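Local coordinates for uncharacterized protein from DUF35 family (Sulfolobus solfataricus, PDB 3IRB), which is of unknown function but, with a zinc ribbon joined to an OB-fold, may bind acyl-CoA, at residues A[115-120]-A[136-141]; A[88-93]-A[103-108]. All coordinates share one frame; numbering follows the deposited sequence.

Contact 1 of 2, residues A[115-120]-A[136-141]; sequences GGLLCY and FQWPLR. With SO4 (sulfate ion), chain E.
Tyr120 N donates to Leu140 O at 3.0 Å, and Tyr120 pairs in parallel with Arg141 where the loop leading out of strand 132-135 joins strand 141-144 beside strand 114-123 of the OB-fold domain. A CA-H...O contact from Arg141 CA to Tyr120 O (3.4 Å) continues the pairing. One step back the backbones diverge, and a water fills in, donating to Leu118 O and accepting from Leu140 N; it also lies over one face of the Trp138 indole, toward the rim. A cis peptide bond precedes Pro139, whose CG packs obliquely on Tyr120 CE2 at 3.8 Å. Next along, Leu140 lays its CB against Cys119 SG at 3.8 Å, while its CD2 reaches Leu117 CD1. Leu117 CD2 comes to the edge of the indole at Trp138 CZ3, 4.2 Å off, and Trp138 NE1 is bonded to Met20 O of helix 12-28. Helix 30-41 closes over this cluster, with Phe36 against Leu117 and Trp138 and Leu40 against Leu140. Arg141 bends at chi3 (-70°) and offers its guanidinium edge to a sulfate, probably from the crystallisation liquor: NE binds O4, and NH2 binds O1 at 2.7 Å.

Contact 2 of 2, residues A[88-93]-A[103-108]; sequences TIIYND and VYIALI. With SO4 (sulfate ion), chain D.
A beta hairpin of the OB-fold domain, strands 83-92 and 98-109, brings Thr88 opposite Ile105 and Ile90 opposite Val103 as antiparallel hydrogen-bonded pairs. Each pair is closed by two backbone bonds, the shortest being Ile90 N to Val103 O at 2.8 Å. Between them Ile89 and Tyr104 form the non-hydrogen-bonded pair, and their side chains run alongside each other on the same face of the sheet. Ile89 CG1 lies over the Tyr104 ring in a CH-pi contact, 4.2 Å from the centroid. With CG1 anti to the backbone N (chi1 -175°) and the chain extended beyond it, CD1 reaches along the ring to Tyr104 CE2 at 3.7 Å. An alanine at Tyr104 removes this ring, and Ile89 CG1 and CD1 would probably lose their packing on that side and be freer to turn. On the face of Ile90 and Ile105, turned to helix 12-28, Ile90 CD1 meets Ile105 CG1 at 4.0 Å. Past the paired residues, a sulfate probably taken from the crystallisation liquor accepts from Tyr91 N (2.8 Å to O1), Asn92 N and Asn92 ND2. Backbone bonds thus fix the register, apolar packing lines both faces, and the anion is held by uncharged N-H groups.

Strand 98-109 lies between strand 83-92, its partner in contact 2, and strand 114-123, which carries contact 1, so the two contacts belong to one sheet. They touch directly: Leu117 N to Ile108 O and Cys119 O to Ala106 N are probable hydrogen bonds, and Cys119 SG packs on Ile108 CG1. Contact 1 is buried near the centre of the chain, where one direct backbone hydrogen bond and a water bridge accompany apolar packing beneath two helices. The centre of contact 2 lies about 14 Å from the centre of the chain; this contact is partly buried and relies on regular antiparallel pairing. Helix 12-28 reaches both, through Met20 on Pro139 and Trp16 on Ile105.

Contact 1 of 2, residues A[115-120]-A[136-141]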
ATOM      1  N   GLY A 115       7.811   5.268   2.274  1.00 19.26           N
ATOM      2  CA  GLY A 115       7.198   3.989   1.920  1.00 20.10           C
ATOM      3  C   GLY A 115       5.963   4.255   1.091  1.00 20.60           C
ATOM      4  O   GLY A 115       5.829   5.278   0.446  1.00 24.07           O
ATOM      5  N   GLY A 116       5.030   3.338   1.158  1.00 23.09           N
ATOM      6  CA  GLY A 116       3.882   3.355   0.283  1.00 22.51           C
ATOM      7  C   GLY A 116       3.188   2.028   0.384  1.00 22.42           C
ATOM      8  O   GLY A 116       3.584   1.190   1.177  1.00 21.90           O
ATOM      9  N   LEU A 117       2.156   1.846  -0.431  1.00 19.27           N
ATOM     10  CA  LEU A 117       1.346   0.672  -0.383  1.00 18.94           C
ATOM     11  C   LEU A 117       1.281   0.093  -1.787  1.00 20.90           C
ATOM     12  O   LEU A 117       0.906   0.808  -2.725  1.00 19.08           O
ATOM     13  CB  LEU A 117      -0.050   1.054   0.110  1.00 20.30           C
ATOM     14  CG  LEU A 117      -0.076   1.525   1.556  1.00 21.86           C
ATOM     15  CD1 LEU A 117      -1.481   1.993   1.900  1.00 25.07           C
ATOM     16  CD2 LEU A 117       0.400   0.457   2.487  1.00 24.40           C
ATOM     17  N   LEU A 118       1.655  -1.180  -1.922  1.00 18.56           N
ATOM     18  CA  LEU A 118       1.480  -1.921  -3.178  1.00 21.87           C
ATOM     19  C   LEU A 118       0.027  -2.359  -3.260  1.00 21.24           C
ATOM     20  O   LEU A 118      -0.423  -3.140  -2.424  1.00 22.69           O
ATOM     21  CB  LEU A 118       2.436  -3.111  -3.215  1.00 23.92           C
ATOM     22  CG  LEU A 118       2.659  -3.844  -4.528  1.00 25.76           C
ATOM     23  CD1 LEU A 118       3.180  -2.899  -5.621  1.00 26.98           C
ATOM     24  CD2 LEU A 118       3.625  -5.005  -4.270  1.00 30.66           C
ATOM     25  N   CYS A 119      -0.684  -1.845  -4.260  1.00 16.45           N
ATOM     26  CA  CYS A 119      -2.118  -1.961  -4.363  1.00 17.07           C
ATOM     27  C   CYS A 119      -2.538  -2.386  -5.742  1.00 19.25           C
ATOM     28  O   CYS A 119      -1.810  -2.212  -6.723  1.00 18.99           O
ATOM     29  CB  CYS A 119      -2.779  -0.583  -4.104  1.00 20.73           C
ATOM     30  SG  CYS A 119      -2.487   0.164  -2.512  1.00 26.63           S
ATOM     31  N   TYR A 120      -3.753  -2.927  -5.814  1.00 17.96           N
ATOM     32  CA  TYR A 120      -4.491  -3.004  -7.056  1.00 19.45           C
ATOM     33  C   TYR A 120      -5.169  -1.674  -7.343  1.00 20.02           C
ATOM     34  O   TYR A 120      -5.748  -1.061  -6.439  1.00 21.32           O
ATOM     35  CB  TYR A 120      -5.602  -4.034  -6.926  1.00 20.47           C
ATOM     36  CG  TYR A 120      -5.128  -5.439  -6.761  1.00 20.50           C
ATOM     37  CD1 TYR A 120      -4.402  -6.073  -7.774  1.00 22.91           C
ATOM     38  CD2 TYR A 120      -5.441  -6.149  -5.619  1.00 23.86           C
ATOM     39  CE1 TYR A 120      -3.999  -7.397  -7.628  1.00 25.31           C
ATOM     40  CE2 TYR A 120      -5.056  -7.450  -5.467  1.00 26.24           C
ATOM     41  CZ  TYR A 120      -4.338  -8.072  -6.460  1.00 25.99           C
ATOM     42  OH  TYR A 120      -3.997  -9.380  -6.265  1.00 27.95           O
ATOM     43  N   PHE A 136     -10.026  -1.700   2.182  1.00 18.61           N
ATOM     44  CA  PHE A 136      -8.932  -1.718   3.141  1.00 21.00           C
ATOM     45  C   PHE A 136      -8.526  -3.154   3.540  1.00 22.85           C
ATOM     46  O   PHE A 136      -7.705  -3.342   4.423  1.00 24.32           O
ATOM     47  CB  PHE A 136      -9.360  -0.916   4.386  1.00 20.00           C
ATOM     48  CG  PHE A 136      -9.534   0.552   4.116  1.00 16.80           C
ATOM     49  CD1 PHE A 136     -10.722   1.034   3.583  1.00 21.95           C
ATOM     50  CD2 PHE A 136      -8.518   1.448   4.393  1.00 20.84           C
ATOM     51  CE1 PHE A 136     -10.893   2.392   3.320  1.00 25.97           C
ATOM     52  CE2 PHE A 136      -8.661   2.812   4.120  1.00 18.42           C
ATOM     53  CZ  PHE A 136      -9.870   3.283   3.596  1.00 25.29           C
ATOM     54  N   GLN A 137      -9.122  -4.172   2.925  1.00 20.48           N
ATOM     55  CA  GLN A 137      -8.604  -5.530   3.086  1.00 22.20           C
ATOM     56  C   GLN A 137      -7.319  -5.611   2.281  1.00 22.09           C
ATOM     57  O   GLN A 137      -7.201  -4.981   1.240  1.00 22.52           O
ATOM     58  CB  GLN A 137      -9.613  -6.540   2.590  1.00 23.75           C
ATOM     59  CG  GLN A 137      -9.196  -7.991   2.731  1.00 36.64           C
ATOM     60  CD  GLN A 137     -10.260  -8.965   2.199  1.00 50.58           C
ATOM     61  OE1 GLN A 137     -11.456  -8.647   2.142  1.00 50.10           O
ATOM     62  NE2 GLN A 137      -9.815 -10.154   1.799  1.00 51.75           N
ATOM     63  N   TRP A 138      -6.339  -6.358   2.763  1.00 22.38           N
ATOM     64  CA  TRP A 138      -5.060  -6.469   2.075  1.00 22.94           C
ATOM     65  C   TRP A 138      -5.113  -7.545   0.991  1.00 23.55           C
ATOM     66  O   TRP A 138      -5.679  -8.613   1.220  1.00 26.41           O
ATOM     67  CB  TRP A 138      -3.976  -6.822   3.088  1.00 22.77           C
ATOM     68  CG  TRP A 138      -2.640  -6.801   2.539  1.00 18.20           C
ATOM     69  CD1 TRP A 138      -2.016  -7.797   1.864  1.00 24.51           C
ATOM     70  CD2 TRP A 138      -1.737  -5.719   2.589  1.00 21.40           C
ATOM     71  NE1 TRP A 138      -0.776  -7.399   1.500  1.00 21.92           N
ATOM     72  CE2 TRP A 138      -0.581  -6.114   1.922  1.00 20.28           C
ATOM     73  CE3 TRP A 138      -1.813  -4.417   3.097  1.00 27.04           C
ATOM     74  CZ2 TRP A 138       0.518  -5.271   1.773  1.00 23.18           C
ATOM     75  CZ3 TRP A 138      -0.741  -3.599   2.966  1.00 20.83           C
ATOM     76  CH2 TRP A 138       0.410  -4.012   2.285  1.00 23.92           C
ATOM     77  N   PRO A 139      -4.534  -7.282  -0.196  1.00 24.27           N
ATOM     78  CA  PRO A 139      -3.939  -6.063  -0.682  1.00 23.57           C
ATOM     79  C   PRO A 139      -5.020  -5.059  -0.991  1.00 20.30           C
ATOM     80  O   PRO A 139      -6.088  -5.434  -1.464  1.00 20.69           O
ATOM     81  CB  PRO A 139      -3.261  -6.477  -2.004  1.00 23.93           C
ATOM     82  CG  PRO A 139      -3.399  -7.854  -2.126  1.00 25.34           C
ATOM     83  CD  PRO A 139      -4.389  -8.375  -1.175  1.00 25.50           C
ATOM     84  N   LEU A 140      -4.750  -3.801  -0.702  1.00 20.08           N
ATOM     85  CA  LEU A 140      -5.730  -2.749  -0.916  1.00 20.33           C
ATOM     86  C   LEU A 140      -6.114  -2.578  -2.397  1.00 19.81           C
ATOM     87  O   LEU A 140      -5.328  -2.877  -3.312  1.00 19.85           O
ATOM     88  CB  LEU A 140      -5.252  -1.421  -0.355  1.00 21.27           C
ATOM     89  CG  LEU A 140      -5.437  -1.236   1.173  1.00 26.03           C
ATOM     90  CD1 LEU A 140      -4.552  -2.171   1.919  1.00 29.26           C
ATOM     91  CD2 LEU A 140      -5.177   0.208   1.649  1.00 30.08           C
ATOM     92  N   ARG A 141      -7.333  -2.105  -2.599  1.00 20.27           N
ATOM     93  CA  ARG A 141      -7.847  -1.744  -3.906  1.00 20.84           C
ATOM     94  C   ARG A 141      -8.167  -0.264  -3.923  1.00 19.17           C
ATOM     95  O   ARG A 141      -8.878   0.255  -3.038  1.00 18.00           O
ATOM     96  CB  ARG A 141      -9.154  -2.478  -4.249  1.00 21.51           C
ATOM     97  CG  ARG A 141      -9.082  -3.996  -4.375  1.00 29.00           C
ATOM     98  CD  ARG A 141     -10.376  -4.535  -5.061  1.00 27.15           C
ATOM     99  NE  ARG A 141     -11.560  -4.407  -4.207  1.00 29.81           N
ATOM    100  CZ  ARG A 141     -12.580  -3.572  -4.403  1.00 23.10           C
ATOM    101  NH1 ARG A 141     -12.603  -2.747  -5.433  1.00 35.13           N
ATOM    102  NH2 ARG A 141     -13.576  -3.545  -3.541  1.00 27.37           N
TER
HETATM  103  S   SO4 E 205     -13.318  -6.123  -1.023  1.00 42.36           S
HETATM  104  O1  SO4 E 205     -14.269  -5.151  -1.520  1.00 45.15           O
HETATM  105  O2  SO4 E 205     -13.937  -7.436  -0.891  1.00 45.49           O
HETATM  106  O3  SO4 E 205     -12.869  -5.719   0.308  1.00 45.80           O
HETATM  107  O4  SO4 E 205     -12.147  -6.220  -1.913  1.00 40.18           O
HETATM  108  O   HOH W   1      -1.904  -3.301  -0.159  1.00 23.91           O

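Contact 2 of 2, residues A[88-93]-A[103-108]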
ATOM      1  N   THR A  88       2.407  -0.869 -13.161  1.00 16.28           N
ATOM      2  CA  THR A  88       2.330  -1.638 -14.356  1.00 16.57           C
ATOM      3  C   THR A  88       0.875  -2.036 -14.561  1.00 15.11           C
ATOM      4  O   THR A  88       0.016  -1.792 -13.713  1.00 15.09           O
ATOM      5  CB  THR A  88       3.287  -2.856 -14.349  1.00 19.72           C
ATOM      6  OG1 THR A  88       3.312  -3.407 -15.665  1.00 18.06           O
ATOM      7  CG2 THR A  88       2.848  -3.931 -13.375  1.00 17.46           C
ATOM      8  N   ILE A  89       0.603  -2.588 -15.731  1.00 15.82           N
ATOM      9  CA  ILE A  89      -0.742  -2.848 -16.206  1.00 14.73           C
ATOM     10  C   ILE A  89      -0.747  -4.283 -16.713  1.00 17.20           C
ATOM     11  O   ILE A  89       0.235  -4.757 -17.282  1.00 16.69           O
ATOM     12  CB  ILE A  89      -1.162  -1.860 -17.320  1.00 16.69           C
ATOM     13  CG1 ILE A  89      -2.614  -2.071 -17.729  1.00 15.66           C
ATOM     14  CG2 ILE A  89      -0.260  -1.971 -18.551  1.00 20.23           C
ATOM     15  CD1 ILE A  89      -3.146  -0.985 -18.759  1.00 19.09           C
ATOM     16  N   ILE A  90      -1.830  -4.979 -16.422  1.00 15.29           N
ATOM     17  CA  ILE A  90      -2.060  -6.334 -16.862  1.00 15.74           C
ATOM     18  C   ILE A  90      -3.316  -6.322 -17.701  1.00 15.97           C
ATOM     19  O   ILE A  90      -4.389  -5.952 -17.210  1.00 17.15           O
ATOM     20  CB  ILE A  90      -2.256  -7.244 -15.649  1.00 15.30           C
ATOM     21  CG1 ILE A  90      -0.982  -7.264 -14.812  1.00 16.96           C
ATOM     22  CG2 ILE A  90      -2.648  -8.670 -16.087  1.00 12.96           C
ATOM     23  CD1 ILE A  90      -1.156  -7.968 -13.439  1.00 20.35           C
ATOM     24  N   TYR A  91      -3.183  -6.705 -18.970  1.00 16.98           N
ATOM     25  CA  TYR A  91      -4.268  -6.574 -19.929  1.00 18.13           C
ATOM     26  C   TYR A  91      -5.156  -7.803 -19.980  1.00 19.52           C
ATOM     27  O   TYR A  91      -6.315  -7.700 -20.392  1.00 16.85           O
ATOM     28  CB  TYR A  91      -3.706  -6.298 -21.355  1.00 20.54           C
ATOM     29  CG  TYR A  91      -3.081  -4.922 -21.528  1.00 20.65           C
ATOM     30  CD1 TYR A  91      -3.863  -3.812 -21.793  1.00 24.02           C
ATOM     31  CD2 TYR A  91      -1.697  -4.737 -21.439  1.00 23.62           C
ATOM     32  CE1 TYR A  91      -3.274  -2.528 -21.953  1.00 25.49           C
ATOM     33  CE2 TYR A  91      -1.114  -3.457 -21.612  1.00 24.47           C
ATOM     34  CZ  TYR A  91      -1.914  -2.366 -21.861  1.00 30.87           C
ATOM     35  OH  TYR A  91      -1.342  -1.089 -22.020  1.00 41.76           O
ATOM     36  N   ASN A  92      -4.627  -8.962 -19.560  1.00 17.05           N
ATOM     37  CA  ASN A  92      -5.354 -10.228 -19.718  1.00 18.49           C
ATOM     38  C   ASN A  92      -5.367 -10.994 -18.408  1.00 18.17           C
ATOM     39  O   ASN A  92      -4.481 -10.811 -17.585  1.00 17.35           O
ATOM     40  CB  ASN A  92      -4.670 -11.089 -20.776  1.00 16.91           C
ATOM     41  CG  ASN A  92      -4.596 -10.403 -22.149  1.00 18.20           C
ATOM     42  OD1 ASN A  92      -5.599 -10.288 -22.836  1.00 23.48           O
ATOM     43  ND2 ASN A  92      -3.411 -10.002 -22.562  1.00 24.25           N
ATOM     44  N   ASP A  93      -6.365 -11.847 -18.206  1.00 18.15           N
ATOM     45  CA  ASP A  93      -6.358 -12.683 -17.011  1.00 17.33           C
ATOM     46  C   ASP A  93      -5.357 -13.824 -17.197  1.00 18.20           C
ATOM     47  O   ASP A  93      -4.691 -13.928 -18.239  1.00 15.50           O
ATOM     48  CB  ASP A  93      -7.781 -13.132 -16.582  1.00 17.19           C
ATOM     49  CG  ASP A  93      -8.406 -14.156 -17.503  1.00 23.01           C
ATOM     50  OD1 ASP A  93      -7.709 -14.738 -18.358  1.00 15.72           O
ATOM     51  OD2 ASP A  93      -9.632 -14.375 -17.372  1.00 25.08           O
ATOM     52  N   VAL A 103      -6.189  -4.526 -15.033  1.00 18.64           N
ATOM     53  CA  VAL A 103      -5.786  -4.471 -13.640  1.00 16.93           C
ATOM     54  C   VAL A 103      -4.435  -3.790 -13.572  1.00 16.99           C
ATOM     55  O   VAL A 103      -3.518  -4.094 -14.351  1.00 20.03           O
ATOM     56  CB  VAL A 103      -5.687  -5.875 -13.037  1.00 16.93           C
ATOM     57  CG1 VAL A 103      -5.027  -5.826 -11.649  1.00 16.60           C
ATOM     58  CG2 VAL A 103      -7.073  -6.518 -12.979  1.00 16.11           C
ATOM     59  N   TYR A 104      -4.316  -2.840 -12.675  1.00 15.43           N
ATOM     60  CA  TYR A 104      -3.048  -2.156 -12.496  1.00 14.78           C
ATOM     61  C   TYR A 104      -2.439  -2.606 -11.178  1.00 16.60           C
ATOM     62  O   TYR A 104      -3.142  -2.712 -10.186  1.00 17.83           O
ATOM     63  CB  TYR A 104      -3.265  -0.661 -12.488  1.00 16.82           C
ATOM     64  CG  TYR A 104      -3.810  -0.074 -13.754  1.00 15.05           C
ATOM     65  CD1 TYR A 104      -5.178  -0.137 -14.037  1.00 19.13           C
ATOM     66  CD2 TYR A 104      -2.992   0.579 -14.658  1.00 20.59           C
ATOM     67  CE1 TYR A 104      -5.697   0.405 -15.188  1.00 21.30           C
ATOM     68  CE2 TYR A 104      -3.521   1.145 -15.814  1.00 19.13           C
ATOM     69  CZ  TYR A 104      -4.869   1.029 -16.072  1.00 21.51           C
ATOM     70  OH  TYR A 104      -5.419   1.578 -17.200  1.00 22.26           O
ATOM     71  N   ILE A 105      -1.124  -2.814 -11.147  1.00 14.36           N
ATOM     72  CA  ILE A 105      -0.423  -3.030  -9.900  1.00 16.64           C
ATOM     73  C   ILE A 105       0.288  -1.688  -9.683  1.00 14.95           C
ATOM     74  O   ILE A 105       1.095  -1.285 -10.532  1.00 17.10           O
ATOM     75  CB  ILE A 105       0.603  -4.185  -9.993  1.00 16.26           C
ATOM     76  CG1 ILE A 105      -0.030  -5.469 -10.554  1.00 17.02           C
ATOM     77  CG2 ILE A 105       1.239  -4.432  -8.631  1.00 16.60           C
ATOM     78  CD1 ILE A 105      -1.257  -6.046  -9.762  1.00 17.85           C
ATOM     79  N   ALA A 106      -0.051  -0.993  -8.607  1.00 15.00           N
ATOM     80  CA  ALA A 106       0.457   0.371  -8.372  1.00 16.87           C
ATOM     81  C   ALA A 106       1.171   0.500  -7.054  1.00 17.28           C
ATOM     82  O   ALA A 106       0.799  -0.156  -6.082  1.00 20.52           O
ATOM     83  CB  ALA A 106      -0.697   1.399  -8.432  1.00 16.92           C
ATOM     84  N   LEU A 107       2.190   1.357  -7.014  1.00 15.56           N
ATOM     85  CA  LEU A 107       2.717   1.869  -5.748  1.00 16.15           C
ATOM     86  C   LEU A 107       1.994   3.144  -5.414  1.00 14.71           C
ATOM     87  O   LEU A 107       2.053   4.132  -6.159  1.00 15.80           O
ATOM     88  CB  LEU A 107       4.196   2.154  -5.848  1.00 15.68           C
ATOM     89  CG  LEU A 107       4.822   2.631  -4.542  1.00 18.65           C
ATOM     90  CD1 LEU A 107       4.607   1.622  -3.432  1.00 22.21           C
ATOM     91  CD2 LEU A 107       6.314   2.915  -4.808  1.00 19.27           C
ATOM     92  N   ILE A 108       1.253   3.124  -4.337  1.00 12.93           N
ATOM     93  CA  ILE A 108       0.456   4.258  -3.943  1.00 14.16           C
ATOM     94  C   ILE A 108       1.218   4.925  -2.797  1.00 15.52           C
ATOM     95  O   ILE A 108       1.657   4.246  -1.864  1.00 17.25           O
ATOM     96  CB  ILE A 108      -0.921   3.840  -3.438  1.00 14.51           C
ATOM     97  CG1 ILE A 108      -1.719   3.140  -4.543  1.00 18.60           C
ATOM     98  CG2 ILE A 108      -1.663   5.029  -2.831  1.00 15.62           C
ATOM     99  CD1 ILE A 108      -1.952   3.953  -5.781  1.00 17.83           C
TER
HETATM  100  S   SO4 D 204      -0.521  -8.928 -20.077  1.00 35.58           S
HETATM  101  O1  SO4 D 204      -0.662  -7.486 -19.855  1.00 35.00           O
HETATM  102  O2  SO4 D 204      -0.444  -9.216 -21.505  1.00 42.61           O
HETATM  103  O3  SO4 D 204      -1.730  -9.549 -19.512  1.00 35.10           O
HETATM  104  O4  SO4 D 204       0.727  -9.357 -19.486  1.00 36.41           O